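Local coordinates for protein aminofutalosine deaminase (Helicobacter pylori, PDB 7LKK) that catalyses the hydrolytic deamination of aminofutalosine in the menaquinone pathway of this bacterium, using a metal-bearing active site, at residues F222-E227 / F273-F278; A279-L284 / L313-E318; T298-N303 / V323-D328; F91-F96 / N303-G308. All blocks are in the same frame, centred on the assembly; numbering follows the deposited sequence.

Contact 1 (F222-E227 / F273-F278); sequences FLESLE and FVHNQF. With MCF ((8R)-3-(5-S-methyl-5-thio-beta-D-ribofuranosyl)-3,6,7,8-tetrahydroimidazo[4,5-d][1,3]diazepin-8-ol), chain J.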
# COMPACT_ATOMS: atom_id res chain seq x y z
N PHE A 222 -2.73 -22.41 6.17
CA PHE A 222 -2.05 -22.92 7.36
C PHE A 222 -1.76 -21.78 8.32
O PHE A 222 -1.07 -20.83 7.95
CB PHE A 222 -0.76 -23.66 6.98
CG PHE A 222 -0.14 -24.39 8.13
CD1 PHE A 222 -0.84 -25.38 8.80
CD2 PHE A 222 1.15 -24.08 8.55
CE1 PHE A 222 -0.27 -26.05 9.86
CE2 PHE A 222 1.72 -24.75 9.61
CZ PHE A 222 1.01 -25.74 10.27
N LEU A 223 -2.27 -21.90 9.55
CA LEU A 223 -1.95 -21.02 10.67
C LEU A 223 -2.01 -19.54 10.26
O LEU A 223 -1.05 -18.78 10.37
CB LEU A 223 -0.59 -21.39 11.28
CG LEU A 223 -0.54 -22.82 11.82
CD1 LEU A 223 0.73 -23.09 12.62
CD2 LEU A 223 -1.77 -23.13 12.67
N GLU A 224 -3.19 -19.16 9.78
CA GLU A 224 -3.47 -17.82 9.30
C GLU A 224 -3.89 -16.86 10.41
O GLU A 224 -3.90 -15.65 10.19
CB GLU A 224 -4.57 -17.89 8.23
CG GLU A 224 -4.86 -16.60 7.49
CD GLU A 224 -5.94 -16.78 6.45
OE1 GLU A 224 -6.50 -17.89 6.35
OE2 GLU A 224 -6.23 -15.81 5.73
N SER A 225 -4.22 -17.37 11.59
CA SER A 225 -4.73 -16.52 12.65
C SER A 225 -4.29 -17.06 14.01
O SER A 225 -3.90 -18.22 14.14
CB SER A 225 -6.26 -16.43 12.61
OG SER A 225 -6.85 -17.70 12.85
N LEU A 226 -4.35 -16.18 15.01
CA LEU A 226 -4.16 -16.62 16.39
C LEU A 226 -5.27 -17.56 16.82
O LEU A 226 -5.03 -18.50 17.59
CB LEU A 226 -4.08 -15.40 17.31
CG LEU A 226 -3.94 -15.69 18.81
CD1 LEU A 226 -2.74 -16.58 19.08
CD2 LEU A 226 -3.83 -14.39 19.60
N GLU A 227 -6.49 -17.32 16.34
CA GLU A 227 -7.61 -18.19 16.69
C GLU A 227 -7.36 -19.62 16.24
O GLU A 227 -7.62 -20.57 16.98
CB GLU A 227 -8.91 -17.65 16.08
CG GLU A 227 -9.35 -16.30 16.63
CD GLU A 227 -8.88 -15.13 15.78
OE1 GLU A 227 -7.77 -15.21 15.21
OE2 GLU A 227 -9.63 -14.13 15.68
N PHE A 273 1.69 -24.07 1.03
CA PHE A 273 1.21 -23.65 2.34
C PHE A 273 1.03 -22.14 2.32
O PHE A 273 2.00 -21.40 2.13
CB PHE A 273 2.18 -24.07 3.44
CG PHE A 273 2.07 -25.51 3.83
CD1 PHE A 273 2.69 -26.49 3.07
CD2 PHE A 273 1.35 -25.89 4.95
CE1 PHE A 273 2.59 -27.82 3.43
CE2 PHE A 273 1.26 -27.22 5.31
CZ PHE A 273 1.87 -28.18 4.55
N VAL A 274 -0.21 -21.68 2.50
CA VAL A 274 -0.58 -20.28 2.34
C VAL A 274 -0.68 -19.62 3.71
O VAL A 274 -1.17 -20.23 4.67
CB VAL A 274 -1.90 -20.14 1.56
CG1 VAL A 274 -2.21 -18.68 1.28
CG2 VAL A 274 -1.83 -20.94 0.26
N HIS A 275 -0.20 -18.36 3.78
CA HIS A 275 -0.28 -17.47 4.94
C HIS A 275 0.83 -17.76 5.95
O HIS A 275 1.91 -17.17 5.87
CB HIS A 275 -1.67 -17.54 5.59
CG HIS A 275 -2.78 -17.20 4.65
ND1 HIS A 275 -2.83 -16.01 3.95
CD2 HIS A 275 -3.88 -17.90 4.28
CE1 HIS A 275 -3.91 -15.99 3.20
NE2 HIS A 275 -4.57 -17.12 3.37
N ASN A 276 0.58 -18.65 6.92
CA ASN A 276 1.59 -19.21 7.83
C ASN A 276 2.14 -18.22 8.85
O ASN A 276 3.14 -18.54 9.50
CB ASN A 276 2.79 -19.80 7.07
CG ASN A 276 2.39 -20.61 5.86
OD1 ASN A 276 1.94 -21.75 5.98
ND2 ASN A 276 2.56 -20.03 4.67
N GLN A 277 1.52 -17.05 9.04
CA GLN A 277 2.14 -16.05 9.91
C GLN A 277 2.22 -16.49 11.37
O GLN A 277 3.06 -15.98 12.11
CB GLN A 277 1.38 -14.72 9.86
CG GLN A 277 0.93 -14.28 8.49
CD GLN A 277 -0.48 -14.72 8.20
OE1 GLN A 277 -0.72 -15.87 7.84
NE2 GLN A 277 -1.43 -13.81 8.40
N PHE A 278 1.38 -17.43 11.79
CA PHE A 278 1.39 -17.92 13.16
C PHE A 278 2.05 -19.28 13.29
O PHE A 278 1.90 -19.94 14.33
CB PHE A 278 -0.03 -17.94 13.72
CG PHE A 278 -0.62 -16.57 13.92
CD1 PHE A 278 -0.52 -15.94 15.15
CD2 PHE A 278 -1.23 -15.91 12.88
CE1 PHE A 278 -1.05 -14.67 15.33
CE2 PHE A 278 -1.75 -14.64 13.05
CZ PHE A 278 -1.67 -14.02 14.28
O8 MCF J . -7.42 -17.60 1.95
C8 MCF J . -8.36 -16.58 2.21
C7 MCF J . -8.55 -16.32 3.69
N6 MCF J . -8.38 -17.53 4.46
C5 MCF J . -9.09 -18.73 4.06
N4 MCF J . -9.98 -18.85 2.91
C10 MCF J . -10.47 -17.91 1.88
C9 MCF J . -9.71 -16.82 1.50
N1 MCF J . -10.38 -16.17 0.56
C2 MCF J . -11.52 -16.80 0.31
N3 MCF J . -11.57 -17.87 1.11
C1S MCF J . -12.72 -18.83 1.12
C2S MCF J . -12.30 -20.31 1.19
O2S MCF J . -12.02 -20.79 -0.06
O4S MCF J . -13.42 -18.66 2.18
C4S MCF J . -14.14 -20.07 2.47
C3S MCF J . -13.56 -20.98 1.74
O3S MCF J . -14.47 -21.37 0.61
C5S MCF J . -14.01 -20.41 3.95
S5S MCF J . -15.44 -21.40 4.48
C6S MCF J . -15.03 -22.27 6.02
O HOH W 1 -4.63 -13.46 8.48
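Phe-222 pairs in parallel with His-275 as the two strands end, and the loops beyond them stay in touch through Leu-223 and Phe-278. Phe-222 N donates to Val-274 O at 3.1 Å. Phe-278 N donates to Leu-223 O, also at 3.1 Å, which ties the loops together. The bond from Asn-276 N to Phe-222 O is weak. The Phe-273 ring turns its edge to the face of the Phe-222 ring in a T-shaped pair, with planes at 84°. Leu-223 CG lies over the opposite face of Phe-222. Asn-276 OD1 lies at the edge of that ring, 3.5 Å from Phe-222 CB; it is buried and has no hydrogen-bond partner in the model. Asn-276 ND2 donates to Phe-273 O from above the carbonyl plane. Farther along, the backbone from Ser-225 to Leu-226 crosses one face of the Phe-278 ring, with Leu-226 N above its centre.

With chi1 at -172°, Glu-224 swings CG round beside its carbonyl carbon, and the rest of the chain is extended. This lays its carboxylate over a face of the His-275 imidazole, the two planes 13° apart. Glu-224 CG also makes a CH-pi contact, 3.8 Å from the centroid of the His-275 ring. Val-274 CG1 lies on the other imidazole face. Both polar ends reach the inhibitor: its N6 donates to Glu-224 OE1 at 2.7 Å, and His-275 NE2 donates to its O8 at 3.2 Å. An active site at the C-terminal ends of parallel barrel strands is characteristic of the TIM-barrel metallo-dependent hydrolases.

Contact 2 (A279-L284 / L313-E318); sequences ASLEAL and LERVRE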
# COMPACT_ATOMS: atom_id res chain seq x y z
N ALA A 279 2.77 -19.72 12.27
CA ALA A 279 3.59 -20.92 12.36
C ALA A 279 4.90 -20.58 13.05
O ALA A 279 5.61 -19.66 12.63
CB ALA A 279 3.85 -21.51 10.98
N SER A 280 5.22 -21.32 14.11
CA SER A 280 6.49 -21.13 14.79
C SER A 280 7.64 -21.59 13.89
O SER A 280 7.44 -22.18 12.83
CB SER A 280 6.51 -21.90 16.11
OG SER A 280 6.55 -23.30 15.86
N LEU A 281 8.86 -21.31 14.34
CA LEU A 281 10.04 -21.76 13.60
C LEU A 281 10.08 -23.29 13.51
O LEU A 281 10.41 -23.85 12.46
CB LEU A 281 11.31 -21.22 14.24
CG LEU A 281 12.63 -21.58 13.54
CD1 LEU A 281 12.61 -21.12 12.09
CD2 LEU A 281 13.81 -20.99 14.29
N GLU A 282 9.73 -23.97 14.60
CA GLU A 282 9.68 -25.43 14.57
C GLU A 282 8.65 -25.92 13.55
O GLU A 282 8.91 -26.88 12.82
CB GLU A 282 9.36 -25.98 15.96
CG GLU A 282 9.34 -27.51 16.01
CD GLU A 282 8.59 -28.04 17.22
OE1 GLU A 282 8.57 -27.36 18.26
OE2 GLU A 282 8.01 -29.15 17.11
N ALA A 283 7.49 -25.26 13.48
CA ALA A 283 6.47 -25.67 12.53
C ALA A 283 6.94 -25.48 11.09
O ALA A 283 6.73 -26.34 10.24
CB ALA A 283 5.18 -24.90 12.78
N LEU A 284 7.58 -24.34 10.81
CA LEU A 284 8.10 -24.11 9.46
C LEU A 284 9.19 -25.11 9.12
O LEU A 284 9.27 -25.60 7.99
CB LEU A 284 8.62 -22.68 9.34
CG LEU A 284 7.59 -21.56 9.33
CD1 LEU A 284 8.26 -20.21 9.10
CD2 LEU A 284 6.52 -21.81 8.27
N LEU A 313 9.36 -12.67 7.67
CA LEU A 313 10.25 -13.13 6.61
C LEU A 313 11.58 -13.64 7.16
O LEU A 313 12.18 -14.55 6.58
CB LEU A 313 10.50 -12.01 5.60
CG LEU A 313 9.29 -11.60 4.75
CD1 LEU A 313 9.66 -10.49 3.80
CD2 LEU A 313 8.75 -12.80 3.99
N GLU A 314 12.06 -13.05 8.26
CA GLU A 314 13.27 -13.57 8.89
C GLU A 314 13.06 -14.99 9.38
O GLU A 314 13.92 -15.86 9.20
CB GLU A 314 13.69 -12.66 10.05
CG GLU A 314 14.32 -11.34 9.62
CD GLU A 314 13.30 -10.34 9.12
OE1 GLU A 314 12.14 -10.38 9.58
OE2 GLU A 314 13.66 -9.50 8.27
N ARG A 315 11.91 -15.26 10.00
CA ARG A 315 11.59 -16.62 10.42
C ARG A 315 11.54 -17.57 9.24
O ARG A 315 12.03 -18.70 9.32
CB ARG A 315 10.25 -16.63 11.17
CG ARG A 315 9.97 -17.90 11.93
CD ARG A 315 8.57 -17.86 12.51
NE ARG A 315 8.56 -17.27 13.84
CZ ARG A 315 7.45 -16.96 14.50
NH1 ARG A 315 6.26 -17.18 13.95
NH2 ARG A 315 7.53 -16.42 15.71
N VAL A 316 10.95 -17.13 8.12
CA VAL A 316 10.89 -17.96 6.93
C VAL A 316 12.30 -18.29 6.45
O VAL A 316 12.60 -19.43 6.06
CB VAL A 316 10.07 -17.26 5.83
CG1 VAL A 316 10.25 -17.96 4.49
CG2 VAL A 316 8.60 -17.21 6.22
N ARG A 317 13.19 -17.30 6.47
CA ARG A 317 14.58 -17.52 6.08
C ARG A 317 15.28 -18.47 7.05
O ARG A 317 16.02 -19.36 6.63
CB ARG A 317 15.31 -16.18 6.00
CG ARG A 317 16.74 -16.26 5.49
CD ARG A 317 17.24 -14.87 5.12
NE ARG A 317 17.32 -13.99 6.28
CZ ARG A 317 17.35 -12.66 6.21
NH1 ARG A 317 17.30 -12.05 5.03
NH2 ARG A 317 17.42 -11.93 7.32
N GLU A 318 15.04 -18.29 8.36
CA GLU A 318 15.65 -19.16 9.36
C GLU A 318 15.23 -20.62 9.18
O GLU A 318 16.01 -21.53 9.49
CB GLU A 318 15.31 -18.67 10.76
CG GLU A 318 15.93 -17.31 11.09
CD GLU A 318 15.20 -16.59 12.20
OE1 GLU A 318 14.32 -17.20 12.85
OE2 GLU A 318 15.51 -15.40 12.44
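Arg-315 lays one face of its guanidinium group over the backbone of Ser-280, whose CA is 3.9 Å above the plane and toward the rim. Ala-279 O approaches the group obliquely. This is a helix-helix contact on the outside of the TIM barrel, joining the start of helix 281-291 to helix 313-318. The arginine chain is extended through CG and CD and then bends at chi3 (-89°), which turns the guanidinium along the loop at 279-280. NH1 of Arg-315 donates to Ala-279 O at 2.9 Å, but the bond is weak, with an angle of 124° at the hydrogen.

The aliphatic part of the same side chain makes the apolar contact. Leu-284 crosses it at about a right angle, and Leu-284 CD1 meets Arg-315 CG at 4.0 Å. The same methyl reaches Val-316 CG2. Leu-284 and Val-316 also both touch Leu-296 on strand 294-298, so this side of the contact rests on the barrel wall. The other side is more exposed. There Leu-281 lies across Glu-318, with Leu-281 CD1 3.9 Å from Glu-318 CB. Ser-280 caps helix 281-291: its OG accepts from Ala-283 N at 3.2 Å.

Contact 3 (T298-N303 / V323-D328); sequences TCPFSN and VSVATD. With MCF ((8R)-3-(5-S-methyl-5-thio-beta-D-ribofuranosyl)-3,6,7,8-tetrahydroimidazo[4,5-d][1,3]diazepin-8-ol), chain J.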
# COMPACT_ATOMS: atom_id res chain seq x y z
N THR A 298 2.55 -16.13 0.50
CA THR A 298 2.24 -15.03 1.39
C THR A 298 1.31 -14.04 0.71
O THR A 298 1.47 -13.73 -0.48
CB THR A 298 3.53 -14.33 1.87
OG1 THR A 298 3.21 -13.37 2.89
CG2 THR A 298 4.27 -13.65 0.72
N CYS A 299 0.32 -13.56 1.46
CA CYS A 299 -0.69 -12.62 0.95
C CYS A 299 -0.71 -11.42 1.88
O CYS A 299 -1.48 -11.39 2.86
CB CYS A 299 -2.06 -13.29 0.85
SG CYS A 299 -2.07 -14.85 -0.08
N PRO A 300 0.11 -10.40 1.62
CA PRO A 300 0.26 -9.30 2.60
C PRO A 300 -1.01 -8.53 2.90
O PRO A 300 -1.27 -8.22 4.07
CB PRO A 300 1.34 -8.40 1.96
CG PRO A 300 1.44 -8.83 0.54
CD PRO A 300 1.05 -10.27 0.49
N PHE A 301 -1.81 -8.18 1.88
CA PHE A 301 -2.99 -7.37 2.15
C PHE A 301 -4.06 -8.17 2.89
O PHE A 301 -4.68 -7.66 3.83
CB PHE A 301 -3.55 -6.79 0.85
CG PHE A 301 -4.24 -5.47 1.02
CD1 PHE A 301 -5.57 -5.41 1.38
CD2 PHE A 301 -3.55 -4.28 0.83
CE1 PHE A 301 -6.21 -4.19 1.54
CE2 PHE A 301 -4.18 -3.06 0.99
CZ PHE A 301 -5.51 -3.01 1.35
N SER A 302 -4.28 -9.42 2.48
CA SER A 302 -5.22 -10.28 3.19
C SER A 302 -4.81 -10.48 4.64
O SER A 302 -5.65 -10.43 5.54
CB SER A 302 -5.35 -11.62 2.47
OG SER A 302 -6.07 -12.55 3.25
N ASN A 303 -3.51 -10.71 4.88
CA ASN A 303 -3.03 -10.88 6.24
C ASN A 303 -3.30 -9.65 7.09
O ASN A 303 -3.63 -9.76 8.28
CB ASN A 303 -1.53 -11.19 6.24
CG ASN A 303 -1.21 -12.56 5.66
OD1 ASN A 303 -2.09 -13.39 5.45
ND2 ASN A 303 0.07 -12.79 5.40
N VAL A 323 9.41 -17.55 -0.22
CA VAL A 323 8.00 -17.21 -0.35
C VAL A 323 7.68 -16.82 -1.79
O VAL A 323 8.52 -16.31 -2.53
CB VAL A 323 7.59 -16.07 0.61
CG1 VAL A 323 7.82 -16.49 2.05
CG2 VAL A 323 8.35 -14.80 0.29
N SER A 324 6.44 -17.10 -2.18
CA SER A 324 5.80 -16.50 -3.34
C SER A 324 4.70 -15.57 -2.87
O SER A 324 4.03 -15.83 -1.86
CB SER A 324 5.22 -17.57 -4.28
OG SER A 324 6.17 -18.58 -4.57
N VAL A 325 4.51 -14.47 -3.59
CA VAL A 325 3.56 -13.42 -3.22
C VAL A 325 2.31 -13.55 -4.08
O VAL A 325 2.41 -13.60 -5.31
CB VAL A 325 4.19 -12.03 -3.35
CG1 VAL A 325 3.21 -10.95 -2.89
CG2 VAL A 325 5.48 -11.95 -2.56
N ALA A 326 1.15 -13.58 -3.44
CA ALA A 326 -0.13 -13.75 -4.12
C ALA A 326 -1.15 -12.76 -3.59
O ALA A 326 -1.03 -12.25 -2.47
CB ALA A 326 -0.66 -15.18 -3.97
N THR A 327 -2.17 -12.49 -4.41
CA THR A 327 -3.17 -11.48 -4.10
C THR A 327 -4.28 -11.99 -3.19
O THR A 327 -4.99 -11.18 -2.59
CB THR A 327 -3.82 -10.96 -5.38
OG1 THR A 327 -4.46 -12.05 -6.07
CG2 THR A 327 -2.77 -10.34 -6.29
N ASP A 328 -4.45 -13.31 -3.08
CA ASP A 328 -5.67 -13.90 -2.53
C ASP A 328 -6.85 -13.45 -3.38
O ASP A 328 -6.67 -13.04 -4.53
CB ASP A 328 -5.86 -13.52 -1.05
CG ASP A 328 -6.26 -14.70 -0.19
OD1 ASP A 328 -6.67 -15.73 -0.75
OD2 ASP A 328 -6.16 -14.59 1.06
O8 MCF J . -7.42 -17.60 1.95
C8 MCF J . -8.36 -16.58 2.21
C7 MCF J . -8.55 -16.32 3.69
N6 MCF J . -8.38 -17.53 4.46
C5 MCF J . -9.09 -18.73 4.06
N4 MCF J . -9.98 -18.85 2.91
C10 MCF J . -10.47 -17.91 1.88
C9 MCF J . -9.71 -16.82 1.50
N1 MCF J . -10.38 -16.17 0.56
C2 MCF J . -11.52 -16.80 0.31
N3 MCF J . -11.57 -17.87 1.11
C1S MCF J . -12.72 -18.83 1.12
C2S MCF J . -12.30 -20.31 1.19
O2S MCF J . -12.02 -20.79 -0.06
O4S MCF J . -13.42 -18.66 2.18
C4S MCF J . -14.14 -20.07 2.47
C3S MCF J . -13.56 -20.98 1.74
O3S MCF J . -14.47 -21.37 0.61
C5S MCF J . -14.01 -20.41 3.95
S5S MCF J . -15.44 -21.40 4.48
C6S MCF J . -15.03 -22.27 6.02
O HOH W 2 -3.39 -10.46 -0.01
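Ser-302 and Asp-328 meet through their first torsions. A chi1 of 170° sets Ser-302 OG opposite the backbone N, while Asp-328 is turned to a chi1 of -135°, away from any staggered position. Ser-302 OG and Asp-328 OD2 are thereby brought to 3.0 Å. Ser-332 OG is a weak hydrogen-bond partner of both.

The backbones behind them run in parallel. Thr-298 N donates to Ser-324 O at 2.8 Å, and Ala-326 N donates to Thr-298 O at 3.0 Å. Thr-298 and Val-325 point the same way, side by side, and their CG2 methyls touch at 3.9 Å. Cys-299 SG lies near Ala-326 CB and Asp-328 CB. The Pro-300 ring crosses Val-325 at about a right angle, with Pro-300 CD 4.1 Å from Val-325 CG1. A water bridges the segments, accepting from Ser-302 N and donating weakly to Thr-327 O.

Asp-328 binds the iron(III) ion together with His-79, His-81 and His-221. Its OD2 is also 3.2 Å from C8 of the inhibitor, the carbon that carries hydroxyl O8. One carboxylate thus holds the metal and lies against the hydroxyl-bearing part of the inhibitor. Ser-302 and Ser-332 sit around OD2 and so probably limit its rotation.

Contact 4 (F91-F96 / N303-G308); sequences FDYGSF and NRLLSG. With EDO (1,2-ethanediol), chain I.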
# COMPACT_ATOMS: atom_id res chain seq x y z
N PHE A 91 -17.80 -8.54 3.75
CA PHE A 91 -17.13 -9.25 4.84
C PHE A 91 -16.46 -8.26 5.77
O PHE A 91 -15.98 -7.20 5.35
CB PHE A 91 -16.09 -10.25 4.30
CG PHE A 91 -16.64 -11.22 3.28
CD1 PHE A 91 -17.93 -11.72 3.40
CD2 PHE A 91 -15.86 -11.63 2.21
CE1 PHE A 91 -18.43 -12.61 2.47
CE2 PHE A 91 -16.36 -12.53 1.28
CZ PHE A 91 -17.64 -13.02 1.41
N ASP A 92 -16.44 -8.60 7.06
CA ASP A 92 -15.82 -7.76 8.07
C ASP A 92 -14.30 -7.93 8.07
O ASP A 92 -13.78 -9.02 7.81
CB ASP A 92 -16.36 -8.09 9.46
CG ASP A 92 -17.82 -7.73 9.62
OD1 ASP A 92 -18.37 -6.99 8.77
OD2 ASP A 92 -18.43 -8.19 10.61
N TYR A 93 -13.60 -6.84 8.35
CA TYR A 93 -12.15 -6.84 8.48
C TYR A 93 -11.76 -6.36 9.87
O TYR A 93 -12.57 -5.79 10.61
CB TYR A 93 -11.50 -5.95 7.41
CG TYR A 93 -11.73 -6.45 5.99
CD1 TYR A 93 -11.56 -7.78 5.67
CD2 TYR A 93 -12.14 -5.57 4.99
CE1 TYR A 93 -11.77 -8.24 4.38
CE2 TYR A 93 -12.35 -6.02 3.70
CZ TYR A 93 -12.17 -7.36 3.40
OH TYR A 93 -12.38 -7.80 2.12
N GLY A 94 -10.50 -6.60 10.23
CA GLY A 94 -9.98 -6.24 11.53
C GLY A 94 -9.73 -7.41 12.45
O GLY A 94 -9.06 -7.23 13.48
N SER A 95 -10.25 -8.58 12.12
CA SER A 95 -9.99 -9.81 12.86
C SER A 95 -10.29 -10.97 11.94
O SER A 95 -11.12 -10.85 11.03
CB SER A 95 -10.84 -9.89 14.14
OG SER A 95 -12.22 -9.98 13.83
N PHE A 96 -9.61 -12.09 12.16
CA PHE A 96 -9.92 -13.27 11.36
C PHE A 96 -11.27 -13.86 11.75
O PHE A 96 -12.06 -14.24 10.88
CB PHE A 96 -8.83 -14.33 11.51
CG PHE A 96 -9.11 -15.59 10.74
CD1 PHE A 96 -8.75 -15.70 9.41
CD2 PHE A 96 -9.76 -16.66 11.35
CE1 PHE A 96 -9.02 -16.85 8.70
CE2 PHE A 96 -10.04 -17.81 10.64
CZ PHE A 96 -9.66 -17.91 9.31
N ASN A 303 -3.51 -10.71 4.88
CA ASN A 303 -3.03 -10.88 6.24
C ASN A 303 -3.30 -9.65 7.09
O ASN A 303 -3.63 -9.76 8.28
CB ASN A 303 -1.53 -11.19 6.24
CG ASN A 303 -1.21 -12.56 5.66
OD1 ASN A 303 -2.09 -13.39 5.45
ND2 ASN A 303 0.07 -12.79 5.40
N ARG A 304 -3.14 -8.46 6.51
CA ARG A 304 -3.39 -7.22 7.25
C ARG A 304 -4.88 -7.05 7.56
O ARG A 304 -5.24 -6.55 8.63
CB ARG A 304 -2.87 -6.02 6.48
CG ARG A 304 -2.94 -4.70 7.25
CD ARG A 304 -2.07 -4.75 8.49
NE ARG A 304 -2.23 -3.57 9.33
CZ ARG A 304 -2.89 -3.55 10.48
NH1 ARG A 304 -3.47 -4.66 10.94
NH2 ARG A 304 -2.98 -2.43 11.18
N LEU A 305 -5.75 -7.44 6.62
CA LEU A 305 -7.18 -7.23 6.81
C LEU A 305 -7.79 -8.24 7.77
O LEU A 305 -8.80 -7.93 8.42
CB LEU A 305 -7.90 -7.30 5.47
CG LEU A 305 -7.60 -6.22 4.43
CD1 LEU A 305 -8.50 -6.40 3.22
CD2 LEU A 305 -7.76 -4.83 5.02
N LEU A 306 -7.20 -9.43 7.89
CA LEU A 306 -7.79 -10.47 8.71
C LEU A 306 -7.13 -10.50 10.09
O LEU A 306 -7.53 -9.75 10.98
CB LEU A 306 -7.68 -11.84 8.03
CG LEU A 306 -8.86 -12.28 7.15
CD1 LEU A 306 -9.28 -11.18 6.19
CD2 LEU A 306 -8.53 -13.56 6.40
N SER A 307 -6.11 -11.33 10.26
CA SER A 307 -5.45 -11.43 11.55
C SER A 307 -4.73 -10.13 11.92
O SER A 307 -4.58 -9.83 13.11
CB SER A 307 -4.45 -12.59 11.56
OG SER A 307 -3.25 -12.21 10.90
N GLY A 308 -4.29 -9.37 10.93
CA GLY A 308 -3.52 -8.17 11.18
C GLY A 308 -2.04 -8.39 11.42
O GLY A 308 -1.34 -7.43 11.74
C1 EDO I . -3.14 -7.83 15.62
O1 EDO I . -4.15 -7.15 14.86
C2 EDO I . -2.75 -7.01 16.84
O2 EDO I . -3.78 -7.09 17.83
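The wall of the inhibitor pocket is formed in part where the loop Phe-91 to Phe-96 meets the C-terminal end of helix 300-305. Leu-306, a pocket residue, is the first to leave the helical conformation. Gly-94 N donates to Leu-305 O, a carbonyl at the helix end, at 2.8 Å and an almost straight 178°. Gly-94 has a positive phi of 108°, a backbone shape that favours glycine. After it the chain turns past Leu-306 O, which lies 3.1 Å from Ser-95 CA.

Four side chains pack beside this bond. Leu-305 sets CD1 over the centre of the Tyr-93 ring, 3.8 Å from its centroid, in a CH-pi contact. Leu-305 CB reaches the same face nearer its rim, 3.7 Å from Tyr-93 CD1. The carbonyl oxygen of Phe-91 lies over the opposite face. Leu-306, its chi1 of -92° off the staggered values, divides its two methyls: CD1 goes to Tyr-93 CD1 at 4.1 Å, and CD2 goes to Phe-96 CD1 at 3.7 Å. Leu-306 also touches the bound inhibitor.

Phe-96 begins helix 96-106, which is capped by Ser-95 OG bonding to Gly-98 N. Trp-99 of that helix touches Leu-306. Gln-400 NE2 of the second subunit is hydrogen-bonded to Tyr-93 O, and Leu-407 of the second subunit packs on Leu-305. The contact therefore joins helix 96-106 and helix 300-305 beside the dimer interface.

Along the chain, 91-96 comes first; contact 4 closes back on it at 303-308. Contact 1 lies between those two segments. Contact 2 opens next, and its segments alternate with those of contacts 3 and 4. Contact 1 is centred about 12 Å from each other contact. Contacts 3 and 4 are about 13 Å apart and share Asn-303 and helix 300-305. Contacts 2 and 4 lie farthest apart, about 22 Å between centres. Contacts 1 and 3 each join neighbouring barrel strands, 218-222 with 269-275 and 294-298 with 323-325, and with contact 4 they touch the inhibitor. Contact 2 joins outer helices. The set thus runs from the barrel's outer layer to the active site.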